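Local coordinates for SusD family protein (Bacteroides uniformis, PDB 7KV1) that probably binds beta-glucans at the surface of a human gut bacterium, as a SusD-family glycan-binding protein, at residues V115-I120 and G164-Y169; L150-Y155 and I193-A198; S111-D116 and N157-Y162; N104-L109 and I512-L517. All coordinates share one frame; numbering follows the deposited sequence.

Interaction 1. Residues V115-I120 and G164-Y169; sequences VDYSGI and GNVPFY
Tyr117 and Tyr169 meet rim to rim at the apolar centre, their planes nearly parallel (6° apart) but stepped, with neither ring over the face of the other. CE1 of Tyr169 lies 3.7 Å from both CD1 and CE1 of Tyr117. This joins helix 110-129, one of the helices of the SusD fold with its TPR-like helical scaffold, to the extended loop that follows helix 138-162. CG of Tyr169 sits between its backbone N and carbonyl carbon (chi1 54°), a torsion that turns the ring back alongside the helix. There Ile120 covers one face of that ring, with CG2 4.2 Å from Tyr169 CE2. Nearer the polar edge, the Tyr169 hydroxyl rests against Tyr117, its OH 3.5 Å from CD1 of that ring. The Tyr117 hydroxyl abuts the Val166-Pro167 step, with OH 3.3 Å from Val166 CB and 3.2 Å from Pro167 CD. Trp113, one helical turn before Tyr117, backs the same proline. The phenol finishes the contact by donating a short hydrogen bond, Tyr117 OH to Pro167 O at 2.5 Å, in the carbonyl plane and on a lone pair, with the oxygen at the edge of the Tyr117 ring.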
loop_
_atom_site.group_PDB
_atom_site.type_symbol
_atom_site.label_atom_id
_atom_site.label_comp_id
_atom_site.label_asym_id
_atom_site.label_seq_id
_atom_site.Cartn_x
_atom_site.Cartn_y
_atom_site.Cartn_z
ATOM N N VAL A 115 -0.008 14.918 -4.266
ATOM C CA VAL A 115 1.196 14.237 -3.720
ATOM C C VAL A 115 1.959 13.555 -4.857
ATOM O O VAL A 115 3.175 13.782 -5.011
ATOM C CB VAL A 115 0.796 13.208 -2.652
ATOM C CG1 VAL A 115 1.970 12.319 -2.288
ATOM C CG2 VAL A 115 0.205 13.869 -1.420
ATOM N N ASP A 116 1.278 12.711 -5.633
ATOM C CA ASP A 116 1.957 11.881 -6.667
ATOM C C ASP A 116 2.598 12.785 -7.730
ATOM O O ASP A 116 3.772 12.554 -8.071
ATOM C CB ASP A 116 1.009 10.851 -7.272
ATOM C CG ASP A 116 0.569 9.778 -6.288
ATOM O OD1 ASP A 116 1.323 9.493 -5.308
ATOM O OD2 ASP A 116 -0.545 9.245 -6.505
ATOM N N TYR A 117 1.875 13.784 -8.260
ATOM C CA TYR A 117 2.451 14.689 -9.289
ATOM C C TYR A 117 3.562 15.564 -8.689
ATOM O O TYR A 117 4.465 15.960 -9.446
ATOM C CB TYR A 117 1.363 15.461 -10.056
ATOM C CG TYR A 117 0.684 14.595 -11.079
ATOM C CD1 TYR A 117 1.369 14.147 -12.202
ATOM C CD2 TYR A 117 -0.629 14.186 -10.913
ATOM C CE1 TYR A 117 0.749 13.342 -13.151
ATOM C CE2 TYR A 117 -1.262 13.389 -11.850
ATOM C CZ TYR A 117 -0.566 12.940 -12.961
ATOM O OH TYR A 117 -1.199 12.140 -13.871
ATOM N N SER A 118 3.502 15.909 -7.407
ATOM C CA SER A 118 4.611 16.608 -6.724
ATOM C C SER A 118 5.852 15.708 -6.699
ATOM O O SER A 118 6.939 16.161 -7.063
ATOM C CB SER A 118 4.203 17.027 -5.345
ATOM O OG SER A 118 3.147 17.970 -5.427
ATOM N N GLY A 119 5.690 14.448 -6.310
ATOM C CA GLY A 119 6.778 13.463 -6.410
ATOM C C GLY A 119 7.331 13.382 -7.818
ATOM O O GLY A 119 8.589 13.423 -8.007
ATOM N N ILE A 120 6.451 13.252 -8.795
ATOM C CA ILE A 120 6.877 13.092 -10.214
ATOM C C ILE A 120 7.702 14.323 -10.643
ATOM O O ILE A 120 8.834 14.135 -11.119
ATOM C CB ILE A 120 5.664 12.773 -11.087
ATOM C CG1 ILE A 120 5.173 11.355 -10.807
ATOM C CG2 ILE A 120 5.990 12.968 -12.549
ATOM C CD1 ILE A 120 3.695 11.199 -11.046
ATOM N N GLY A 164 -6.334 5.698 -12.683
ATOM C CA GLY A 164 -6.220 4.975 -13.974
ATOM C C GLY A 164 -5.807 5.865 -15.148
ATOM O O GLY A 164 -4.641 5.789 -15.570
ATOM N N ASN A 165 -6.718 6.712 -15.616
ATOM C CA ASN A 165 -6.636 7.515 -16.859
ATOM C C ASN A 165 -6.027 8.870 -16.496
ATOM O O ASN A 165 -6.769 9.778 -16.101
ATOM C CB ASN A 165 -8.015 7.618 -17.526
ATOM C CG ASN A 165 -8.671 6.266 -17.734
ATOM O OD1 ASN A 165 -8.192 5.456 -18.526
ATOM N ND2 ASN A 165 -9.789 6.022 -17.066
ATOM N N VAL A 166 -4.708 8.998 -16.546
ATOM C CA VAL A 166 -4.031 10.162 -15.927
ATOM C C VAL A 166 -3.061 10.797 -16.917
ATOM O O VAL A 166 -2.544 10.126 -17.799
ATOM C CB VAL A 166 -3.316 9.757 -14.633
ATOM C CG1 VAL A 166 -4.308 9.238 -13.604
ATOM C CG2 VAL A 166 -2.198 8.746 -14.917
ATOM N N PRO A 167 -2.815 12.116 -16.783
ATOM C CA PRO A 167 -1.694 12.785 -17.447
ATOM C C PRO A 167 -0.379 12.031 -17.198
ATOM O O PRO A 167 -0.081 11.642 -16.063
ATOM C CB PRO A 167 -1.642 14.174 -16.800
ATOM C CG PRO A 167 -3.065 14.398 -16.373
ATOM C CD PRO A 167 -3.555 13.036 -15.907
ATOM N N PHE A 168 0.347 11.794 -18.276
ATOM C CA PHE A 168 1.600 11.020 -18.264
ATOM C C PHE A 168 2.724 11.862 -18.868
ATOM O O PHE A 168 2.638 12.193 -20.056
ATOM C CB PHE A 168 1.387 9.682 -18.979
ATOM C CG PHE A 168 2.503 8.740 -18.637
ATOM C CD1 PHE A 168 3.677 8.755 -19.356
ATOM C CD2 PHE A 168 2.442 7.989 -17.479
ATOM C CE1 PHE A 168 4.730 7.931 -19.001
ATOM C CE2 PHE A 168 3.499 7.182 -17.122
ATOM C CZ PHE A 168 4.643 7.174 -17.876
ATOM N N TYR A 169 3.731 12.211 -18.069
ATOM C CA TYR A 169 4.928 12.944 -18.550
ATOM C C TYR A 169 6.189 12.463 -17.821
ATOM O O TYR A 169 6.155 12.279 -16.569
ATOM C CB TYR A 169 4.777 14.455 -18.380
ATOM C CG TYR A 169 4.436 14.978 -17.010
ATOM C CD1 TYR A 169 3.138 14.933 -16.543
ATOM C CD2 TYR A 169 5.377 15.660 -16.249
ATOM C CE1 TYR A 169 2.782 15.521 -15.343
ATOM C CE2 TYR A 169 5.046 16.238 -15.035
ATOM C CZ TYR A 169 3.741 16.153 -14.570
ATOM O OH TYR A 169 3.368 16.710 -13.370
#

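Interaction 2. Residues L150-Y155 and I193-A198; sequences LLRVFY and IAELEA
Glu195 reaches from helix 185-201 to Val153 and Arg152. Its CB points at helix 138-162; CG, anti to the backbone N (chi1 172°), lies 3.8 Å from Val153 CG2, so the aliphatic part of the glutamate packs on the valine. A bend at the second torsion then swings CD toward the guanidinium group, 3.8 Å from Arg152 NH2. At the tip, OE2 accepts a hydrogen bond from Arg152 NH2 at 3.0 Å, the direct link of a salt bridge. The oxygen lies in the guanidinium plane at its edge, whereas the nitrogen approaches from above the carboxylate plane, the two groups being turned 56° apart. A water fills in beside the direct bond, accepting from Arg152 NE and donating to Glu195 OE2. Arg149 binds OE2 as well, and the two positive charges would be expected to keep the carboxylate ionised; Arg152 in turn gives NH1 to Asn124 of helix 110-129. The helices 138-162 and 185-201 run antiparallel here, 9.9 Å between the axes of the short segments at 155°, as neighbours in the TPR-like helical array of a SusD protein. Beyond the polar edge the interface is apolar: Leu196 CD2 approaches Val153 CG1 at 4.3 Å, and Leu196 CD1 meets Leu150 CD1 at 3.8 Å. Leu150 also packs on Met232 and Ala233 of helix 230-244.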
loop_
_atom_site.group_PDB
_atom_site.type_symbol
_atom_site.label_atom_id
_atom_site.label_comp_id
_atom_site.label_asym_id
_atom_site.label_seq_id
_atom_site.Cartn_x
_atom_site.Cartn_y
_atom_site.Cartn_z
ATOM N N LEU A 150 12.727 4.984 -10.148
ATOM C CA LEU A 150 11.918 4.003 -9.388
ATOM C C LEU A 150 10.879 4.738 -8.535
ATOM O O LEU A 150 9.719 4.268 -8.480
ATOM C CB LEU A 150 12.865 3.138 -8.552
ATOM C CG LEU A 150 12.185 2.032 -7.735
ATOM C CD1 LEU A 150 11.169 1.261 -8.562
ATOM C CD2 LEU A 150 13.246 1.095 -7.177
ATOM N N LEU A 151 11.241 5.860 -7.915
ATOM C CA LEU A 151 10.289 6.708 -7.160
ATOM C C LEU A 151 9.223 7.198 -8.127
ATOM O O LEU A 151 8.039 7.176 -7.794
ATOM C CB LEU A 151 11.010 7.885 -6.507
ATOM C CG LEU A 151 11.718 7.571 -5.206
ATOM C CD1 LEU A 151 12.660 8.707 -4.848
ATOM C CD2 LEU A 151 10.723 7.353 -4.073
ATOM N N ARG A 152 9.646 7.636 -9.302
ATOM C CA ARG A 152 8.717 8.138 -10.330
ATOM C C ARG A 152 7.722 7.024 -10.710
ATOM O O ARG A 152 6.507 7.320 -10.761
ATOM C CB ARG A 152 9.494 8.710 -11.512
ATOM C CG ARG A 152 8.593 9.372 -12.524
ATOM C CD ARG A 152 9.415 10.116 -13.580
ATOM N NE ARG A 152 10.274 9.260 -14.406
ATOM C CZ ARG A 152 11.100 9.707 -15.357
ATOM N NH1 ARG A 152 11.186 11.008 -15.603
ATOM N NH2 ARG A 152 11.815 8.852 -16.077
ATOM N N VAL A 153 8.193 5.795 -10.936
ATOM C CA VAL A 153 7.285 4.628 -11.172
ATOM C C VAL A 153 6.337 4.461 -9.977
ATOM O O VAL A 153 5.131 4.226 -10.191
ATOM C CB VAL A 153 8.051 3.323 -11.435
ATOM C CG1 VAL A 153 7.095 2.114 -11.379
ATOM C CG2 VAL A 153 8.740 3.392 -12.779
ATOM N N PHE A 154 6.873 4.558 -8.765
ATOM C CA PHE A 154 6.100 4.410 -7.517
ATOM C C PHE A 154 4.946 5.416 -7.480
ATOM O O PHE A 154 3.788 5.031 -7.224
ATOM C CB PHE A 154 6.992 4.583 -6.297
ATOM C CG PHE A 154 6.199 4.430 -5.034
ATOM C CD1 PHE A 154 5.889 3.174 -4.562
ATOM C CD2 PHE A 154 5.720 5.526 -4.368
ATOM C CE1 PHE A 154 5.144 3.025 -3.406
ATOM C CE2 PHE A 154 4.974 5.381 -3.217
ATOM C CZ PHE A 154 4.675 4.126 -2.749
ATOM N N TYR A 155 5.241 6.691 -7.720
ATOM C CA TYR A 155 4.218 7.769 -7.727
ATOM C C TYR A 155 3.202 7.504 -8.838
ATOM O O TYR A 155 2.006 7.722 -8.587
ATOM C CB TYR A 155 4.879 9.143 -7.856
ATOM C CG TYR A 155 5.687 9.576 -6.655
ATOM C CD1 TYR A 155 5.109 9.663 -5.396
ATOM C CD2 TYR A 155 7.025 9.936 -6.789
ATOM C CE1 TYR A 155 5.838 10.097 -4.296
ATOM C CE2 TYR A 155 7.771 10.342 -5.697
ATOM C CZ TYR A 155 7.171 10.450 -4.454
ATOM O OH TYR A 155 7.909 10.849 -3.385
ATOM N N ILE A 193 5.473 0.022 -16.951
ATOM C CA ILE A 193 6.098 -1.329 -16.838
ATOM C C ILE A 193 7.338 -1.365 -17.742
ATOM O O ILE A 193 8.363 -1.952 -17.303
ATOM C CB ILE A 193 5.077 -2.456 -17.107
ATOM C CG1 ILE A 193 5.532 -3.765 -16.473
ATOM C CG2 ILE A 193 4.805 -2.621 -18.608
ATOM C CD1 ILE A 193 5.546 -3.734 -14.931
ATOM N N ALA A 194 7.330 -0.656 -18.876
ATOM C CA ALA A 194 8.522 -0.465 -19.747
ATOM C C ALA A 194 9.590 0.310 -18.983
ATOM O O ALA A 194 10.740 -0.132 -18.982
ATOM C CB ALA A 194 8.193 0.228 -21.064
ATOM N N GLU A 195 9.212 1.390 -18.317
ATOM C CA GLU A 195 10.141 2.241 -17.546
ATOM C C GLU A 195 10.750 1.386 -16.423
ATOM O O GLU A 195 12.016 1.390 -16.253
ATOM C CB GLU A 195 9.420 3.535 -17.131
ATOM C CG GLU A 195 10.179 4.447 -16.177
ATOM C CD GLU A 195 11.468 5.102 -16.693
ATOM O OE1 GLU A 195 11.853 4.830 -17.832
ATOM O OE2 GLU A 195 12.115 5.840 -15.927
ATOM N N LEU A 196 9.936 0.591 -15.730
ATOM C CA LEU A 196 10.418 -0.215 -14.581
ATOM C C LEU A 196 11.364 -1.311 -15.097
ATOM O O LEU A 196 12.386 -1.556 -14.471
ATOM C CB LEU A 196 9.215 -0.794 -13.839
ATOM C CG LEU A 196 9.545 -1.573 -12.573
ATOM C CD1 LEU A 196 10.475 -0.796 -11.668
ATOM C CD2 LEU A 196 8.250 -1.969 -11.857
ATOM N N GLU A 197 11.035 -1.936 -16.216
ATOM C CA GLU A 197 11.924 -2.925 -16.870
ATOM C C GLU A 197 13.293 -2.295 -17.175
ATOM O O GLU A 197 14.308 -2.911 -16.838
ATOM C CB GLU A 197 11.207 -3.498 -18.076
ATOM C CG GLU A 197 10.173 -4.532 -17.653
ATOM C CD GLU A 197 9.406 -5.170 -18.778
ATOM O OE1 GLU A 197 9.363 -4.546 -19.851
ATOM O OE2 GLU A 197 8.819 -6.268 -18.577
ATOM N N ALA A 198 13.341 -1.097 -17.744
ATOM C CA ALA A 198 14.620 -0.376 -17.976
ATOM C C ALA A 198 15.361 -0.156 -16.652
ATOM O O ALA A 198 16.600 -0.397 -16.591
ATOM C CB ALA A 198 14.397 0.911 -18.733
HETATM O O HOH W 1 10.449 6.469 -13.921
#

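Interaction 3. Residues S111-D116 and N157-Y162; sequences SLWTVD and NMLWHY
Trp113 and Leu159 mark the nearest backbone approach, with 6.5 Å between their CA atoms, where helices 110-129 and 138-162 run side by side in opposite directions. The short segments stand 9.7 Å apart at their axes, at an angle of 154°, an antiparallel pair of consecutive helices in the TPR-like scaffold of the SusD fold. Leu159 extends its CD2 to the backbone of Trp113, 3.9 Å from CA. Its CG, meanwhile, lies against Asp116 CB at 3.5 Å. Asp116 is set deep among apolar groups: with CG anti to its own carbonyl carbon, the carboxylate crosses Met158 at about a right angle, and OD1 is 3.1 Å from SD. This buried OD1 has no polar partner in the model, a setting that might raise the pKa of the acid. Replacing Asp116 by an alanine would take away the carboxylate and would probably open a gap beside the Met158 sulfur, leaving the thioether freer to turn. Leu112 completes the interface one turn earlier, where its CG packs 3.8 Å from Met158 SD. Leu71 of helix 71-76 touches both of these residues. The CD2 branch of Leu112 makes a CH-pi contact over one face of the Tyr162 ring, 3.9 Å from its centroid and 26° off the normal, shifted toward the CD2-CE2 rim.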
loop_
_atom_site.group_PDB
_atom_site.type_symbol
_atom_site.label_atom_id
_atom_site.label_comp_id
_atom_site.label_asym_id
_atom_site.label_seq_id
_atom_site.Cartn_x
_atom_site.Cartn_y
_atom_site.Cartn_z
ATOM N N SER A 111 -5.974 14.890 -2.939
ATOM C CA SER A 111 -4.660 15.153 -2.303
ATOM C C SER A 111 -3.627 14.127 -2.786
ATOM O O SER A 111 -2.454 14.501 -2.981
ATOM C CB SER A 111 -4.779 15.189 -0.787
ATOM O OG SER A 111 -5.144 13.915 -0.335
ATOM N N LEU A 112 -4.047 12.883 -3.029
ATOM C CA LEU A 112 -3.146 11.798 -3.478
ATOM C C LEU A 112 -2.628 12.143 -4.874
ATOM O O LEU A 112 -1.430 11.943 -5.128
ATOM C CB LEU A 112 -3.925 10.473 -3.462
ATOM C CG LEU A 112 -3.181 9.258 -2.960
ATOM C CD1 LEU A 112 -2.640 9.511 -1.555
ATOM C CD2 LEU A 112 -4.077 8.022 -2.997
ATOM N N TRP A 113 -3.486 12.697 -5.726
ATOM C CA TRP A 113 -3.110 13.214 -7.064
ATOM C C TRP A 113 -2.026 14.298 -6.924
ATOM O O TRP A 113 -0.969 14.174 -7.546
ATOM C CB TRP A 113 -4.365 13.701 -7.785
ATOM C CG TRP A 113 -4.173 14.325 -9.142
ATOM C CD1 TRP A 113 -3.604 15.532 -9.428
ATOM C CD2 TRP A 113 -4.750 13.858 -10.376
ATOM N NE1 TRP A 113 -3.759 15.832 -10.760
ATOM C CE2 TRP A 113 -4.434 14.804 -11.366
ATOM C CE3 TRP A 113 -5.478 12.714 -10.725
ATOM C CZ2 TRP A 113 -4.812 14.641 -12.689
ATOM C CZ3 TRP A 113 -5.849 12.552 -12.039
ATOM C CH2 TRP A 113 -5.523 13.509 -12.998
ATOM N N THR A 114 -2.236 15.287 -6.066
ATOM C CA THR A 114 -1.259 16.375 -5.822
ATOM C C THR A 114 0.053 15.782 -5.282
ATOM O O THR A 114 1.110 16.114 -5.828
ATOM C CB THR A 114 -1.844 17.451 -4.903
ATOM O OG1 THR A 114 -3.065 17.821 -5.528
ATOM C CG2 THR A 114 -0.910 18.635 -4.764
ATOM N N VAL A 115 -0.008 14.918 -4.266
ATOM C CA VAL A 115 1.196 14.237 -3.720
ATOM C C VAL A 115 1.959 13.555 -4.857
ATOM O O VAL A 115 3.175 13.782 -5.011
ATOM C CB VAL A 115 0.796 13.208 -2.652
ATOM C CG1 VAL A 115 1.970 12.319 -2.288
ATOM C CG2 VAL A 115 0.205 13.869 -1.420
ATOM N N ASP A 116 1.278 12.711 -5.633
ATOM C CA ASP A 116 1.957 11.881 -6.667
ATOM C C ASP A 116 2.598 12.785 -7.730
ATOM O O ASP A 116 3.772 12.554 -8.071
ATOM C CB ASP A 116 1.009 10.851 -7.272
ATOM C CG ASP A 116 0.569 9.778 -6.288
ATOM O OD1 ASP A 116 1.323 9.493 -5.308
ATOM O OD2 ASP A 116 -0.545 9.245 -6.505
ATOM N N ASN A 157 2.460 4.675 -10.150
ATOM C CA ASN A 157 1.759 3.411 -9.822
ATOM C C ASN A 157 0.545 3.731 -8.931
ATOM O O ASN A 157 -0.520 3.111 -9.092
ATOM C CB ASN A 157 2.727 2.422 -9.172
ATOM C CG ASN A 157 2.032 1.151 -8.760
ATOM O OD1 ASN A 157 1.299 0.554 -9.564
ATOM N ND2 ASN A 157 2.256 0.758 -7.511
ATOM N N MET A 158 0.723 4.638 -7.974
ATOM C CA MET A 158 -0.368 5.108 -7.089
ATOM C C MET A 158 -1.467 5.787 -7.923
ATOM O O MET A 158 -2.643 5.405 -7.801
ATOM C CB MET A 158 0.176 6.067 -6.026
ATOM C CG MET A 158 -0.761 6.286 -4.883
ATOM S SD MET A 158 0.052 7.294 -3.607
ATOM C CE MET A 158 1.359 6.191 -3.082
ATOM N N LEU A 159 -1.102 6.715 -8.799
ATOM C CA LEU A 159 -2.066 7.396 -9.707
ATOM C C LEU A 159 -2.840 6.359 -10.518
ATOM O O LEU A 159 -4.078 6.469 -10.628
ATOM C CB LEU A 159 -1.317 8.343 -10.643
ATOM C CG LEU A 159 -0.770 9.602 -9.983
ATOM C CD1 LEU A 159 0.254 10.266 -10.896
ATOM C CD2 LEU A 159 -1.900 10.578 -9.627
ATOM N N TRP A 160 -2.113 5.428 -11.114
ATOM C CA TRP A 160 -2.677 4.386 -11.993
ATOM C C TRP A 160 -3.666 3.557 -11.194
ATOM O O TRP A 160 -4.759 3.305 -11.711
ATOM C CB TRP A 160 -1.541 3.532 -12.555
ATOM C CG TRP A 160 -1.956 2.354 -13.369
ATOM C CD1 TRP A 160 -2.672 2.336 -14.529
ATOM C CD2 TRP A 160 -1.580 0.992 -13.117
ATOM N NE1 TRP A 160 -2.821 1.042 -14.974
ATOM C CE2 TRP A 160 -2.159 0.200 -14.138
ATOM C CE3 TRP A 160 -0.900 0.348 -12.076
ATOM C CZ2 TRP A 160 -2.058 -1.192 -14.155
ATOM C CZ3 TRP A 160 -0.728 -1.017 -12.138
ATOM C CH2 TRP A 160 -1.298 -1.781 -13.164
ATOM N N HIS A 161 -3.322 3.161 -9.967
ATOM C CA HIS A 161 -4.198 2.280 -9.141
ATOM C C HIS A 161 -5.520 2.985 -8.826
ATOM O O HIS A 161 -6.574 2.313 -8.858
ATOM C CB HIS A 161 -3.501 1.841 -7.837
ATOM C CG HIS A 161 -2.764 0.543 -7.892
ATOM N ND1 HIS A 161 -1.538 0.402 -8.499
ATOM C CD2 HIS A 161 -3.081 -0.685 -7.412
ATOM C CE1 HIS A 161 -1.107 -0.830 -8.333
ATOM N NE2 HIS A 161 -2.057 -1.532 -7.705
ATOM N N TYR A 162 -5.464 4.269 -8.463
ATOM C CA TYR A 162 -6.641 5.029 -7.937
ATOM C C TYR A 162 -7.426 5.640 -9.096
ATOM O O TYR A 162 -8.655 5.375 -9.160
ATOM C CB TYR A 162 -6.219 6.065 -6.883
ATOM C CG TYR A 162 -5.954 5.423 -5.557
ATOM C CD1 TYR A 162 -6.985 4.952 -4.765
ATOM C CD2 TYR A 162 -4.662 5.171 -5.149
ATOM C CE1 TYR A 162 -6.733 4.286 -3.574
ATOM C CE2 TYR A 162 -4.398 4.523 -3.961
ATOM C CZ TYR A 162 -5.435 4.064 -3.177
ATOM O OH TYR A 162 -5.164 3.384 -2.031
#

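Interaction 4. Residues N104-L109 and I512-L517; sequences NENNTL and IAQGEL
Glu105 and Gln514 are joined through their backbones by a hydrogen bond, Gln514 N to Glu105 O, at 2.9 Å and 155°; the donor is tilted from the carbonyl plane. The same oxygen receives a CA-H...O contact from Ala513, whose CA is 3.5 Å away. Within the loop, Asn104 OD1 accepts from Asn106 N at 2.8 Å and from Asn107 ND2 at 3.1 Å; these bonds probably help fix the turn that presents Glu105 O. Apolar contacts lie around the backbone bond. Thr108 CG2 packs 4.0 Å from Ala513 CB, while the Thr108 hydroxyl bonds to the Pro511 carbonyl. Alongside, Glu105 CG rests 3.8 Å from Gln514 CB. Its first torsion (chi1 68°) folds the glutamate chain over toward the glutamine. A glycine in place of Gln514 would lack the whole side chain and is likely to leave the Glu105 methylenes without their apolar neighbour and freer to move. Asn104 to Asn107 form an Asx turn within a type I beta turn, and the Glu105 carbonyl in that turn accepts the first N-H after Ala513, the N-cap of helix 514-519, from far along the chain.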
loop_
_atom_site.group_PDB
_atom_site.type_symbol
_atom_site.label_atom_id
_atom_site.label_comp_id
_atom_site.label_asym_id
_atom_site.label_seq_id
_atom_site.Cartn_x
_atom_site.Cartn_y
_atom_site.Cartn_z
ATOM N N ASN A 104 -17.537 11.423 -6.039
ATOM C CA ASN A 104 -17.783 12.339 -7.169
ATOM C C ASN A 104 -16.612 13.305 -7.227
ATOM O O ASN A 104 -15.681 13.200 -6.392
ATOM C CB ASN A 104 -19.150 13.034 -7.071
ATOM C CG ASN A 104 -19.341 13.880 -5.829
ATOM O OD1 ASN A 104 -18.479 14.646 -5.426
ATOM N ND2 ASN A 104 -20.509 13.774 -5.239
ATOM N N GLU A 105 -16.678 14.240 -8.159
ATOM C CA GLU A 105 -15.566 15.186 -8.427
ATOM C C GLU A 105 -15.359 16.103 -7.222
ATOM O O GLU A 105 -14.283 16.700 -7.146
ATOM C CB GLU A 105 -15.831 15.972 -9.712
ATOM C CG GLU A 105 -17.002 16.947 -9.622
ATOM C CD GLU A 105 -18.377 16.394 -9.945
ATOM O OE1 GLU A 105 -18.577 15.151 -9.821
ATOM O OE2 GLU A 105 -19.255 17.214 -10.343
ATOM N N ASN A 106 -16.299 16.188 -6.269
ATOM C CA ASN A 106 -16.059 17.021 -5.054
ATOM C C ASN A 106 -15.691 16.132 -3.847
ATOM O O ASN A 106 -15.491 16.683 -2.737
ATOM C CB ASN A 106 -17.256 17.955 -4.763
ATOM C CG ASN A 106 -17.622 18.848 -5.935
ATOM O OD1 ASN A 106 -18.746 18.828 -6.417
ATOM N ND2 ASN A 106 -16.657 19.518 -6.513
ATOM N N ASN A 107 -15.664 14.805 -4.004
ATOM C CA ASN A 107 -15.572 13.849 -2.864
ATOM C C ASN A 107 -14.752 12.638 -3.328
ATOM O O ASN A 107 -15.341 11.590 -3.665
ATOM C CB ASN A 107 -16.952 13.431 -2.351
ATOM C CG ASN A 107 -17.674 14.553 -1.640
ATOM O OD1 ASN A 107 -17.365 14.851 -0.492
ATOM N ND2 ASN A 107 -18.591 15.205 -2.334
ATOM N N THR A 108 -13.440 12.807 -3.374
ATOM C CA THR A 108 -12.484 11.814 -3.919
ATOM C C THR A 108 -11.145 11.982 -3.190
ATOM O O THR A 108 -11.113 12.640 -2.130
ATOM C CB THR A 108 -12.453 11.969 -5.439
ATOM O OG1 THR A 108 -11.795 10.821 -5.984
ATOM C CG2 THR A 108 -11.771 13.256 -5.850
ATOM N N LEU A 109 -10.075 11.382 -3.691
ATOM C CA LEU A 109 -8.720 11.475 -3.085
ATOM C C LEU A 109 -7.847 12.463 -3.882
ATOM O O LEU A 109 -6.748 12.108 -4.296
ATOM C CB LEU A 109 -8.160 10.062 -3.037
ATOM C CG LEU A 109 -8.888 9.108 -2.092
ATOM C CD1 LEU A 109 -8.239 7.750 -2.109
ATOM C CD2 LEU A 109 -8.908 9.644 -0.668
ATOM N N ILE A 512 -11.693 12.002 -10.733
ATOM C CA ILE A 512 -10.674 13.086 -10.721
ATOM C C ILE A 512 -11.332 14.299 -10.046
ATOM O O ILE A 512 -12.548 14.544 -10.297
ATOM C CB ILE A 512 -10.199 13.357 -12.153
ATOM C CG1 ILE A 512 -9.573 12.092 -12.775
ATOM C CG2 ILE A 512 -9.241 14.520 -12.204
ATOM C CD1 ILE A 512 -9.319 12.215 -14.271
ATOM N N ALA A 513 -10.577 15.021 -9.218
ATOM C CA ALA A 513 -11.083 16.169 -8.437
ATOM C C ALA A 513 -11.457 17.309 -9.391
ATOM O O ALA A 513 -10.736 17.563 -10.368
ATOM C CB ALA A 513 -10.092 16.602 -7.395
ATOM N N GLN A 514 -12.575 17.977 -9.116
ATOM C CA GLN A 514 -13.122 19.039 -10.002
ATOM C C GLN A 514 -12.038 20.096 -10.274
ATOM O O GLN A 514 -11.953 20.551 -11.411
ATOM C CB GLN A 514 -14.381 19.650 -9.388
ATOM C CG GLN A 514 -15.177 20.466 -10.400
ATOM C CD GLN A 514 -16.228 21.314 -9.728
ATOM O OE1 GLN A 514 -15.979 22.467 -9.383
ATOM N NE2 GLN A 514 -17.393 20.733 -9.503
ATOM N N GLY A 515 -11.214 20.430 -9.287
ATOM C CA GLY A 515 -10.083 21.374 -9.405
ATOM C C GLY A 515 -9.136 21.035 -10.550
ATOM O O GLY A 515 -8.679 21.973 -11.254
ATOM N N GLU A 516 -8.836 19.746 -10.758
ATOM C CA GLU A 516 -7.933 19.295 -11.850
ATOM C C GLU A 516 -8.612 19.528 -13.198
ATOM O O GLU A 516 -7.940 20.002 -14.120
ATOM C CB GLU A 516 -7.575 17.826 -11.647
ATOM C CG GLU A 516 -6.956 17.585 -10.304
ATOM C CD GLU A 516 -5.661 18.346 -10.116
ATOM O OE1 GLU A 516 -5.041 18.726 -11.144
ATOM O OE2 GLU A 516 -5.245 18.498 -8.965
ATOM N N LEU A 517 -9.907 19.218 -13.291
ATOM C CA LEU A 517 -10.709 19.435 -14.515
ATOM C C LEU A 517 -10.727 20.936 -14.826
ATOM O O LEU A 517 -10.595 21.281 -16.009
ATOM C CB LEU A 517 -12.129 18.892 -14.330
ATOM C CG LEU A 517 -12.261 17.423 -13.920
ATOM C CD1 LEU A 517 -13.734 17.054 -13.871
ATOM C CD2 LEU A 517 -11.528 16.491 -14.877
#

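How the interactions relate
Interactions 1 and 3 form one continuous patch, their centres about 6 Å apart: both use helix 110-129, Pro167 CD packs 3.5 Å from Trp113 CH2, and Gly164 N probably hydrogen-bonds Leu159 O at 3.1 Å. Interaction 2 extends the layer along helix 138-162, its centre about 12 Å from that of interaction 1, with Ile120 CG1 3.7 Å from Tyr155 CB. Interaction 4 brings the C-terminal part of the chain against Trp113 of interaction 3, where Trp113 CZ3 meets Ile512 CG1 at 3.8 Å. It closes a loop of some 400 residues around the other three; interactions 2 and 4 do not touch. The cobalt hexammine pocket, lined by Leu260, Arg267, Tyr408 and others, takes no residue from these segments.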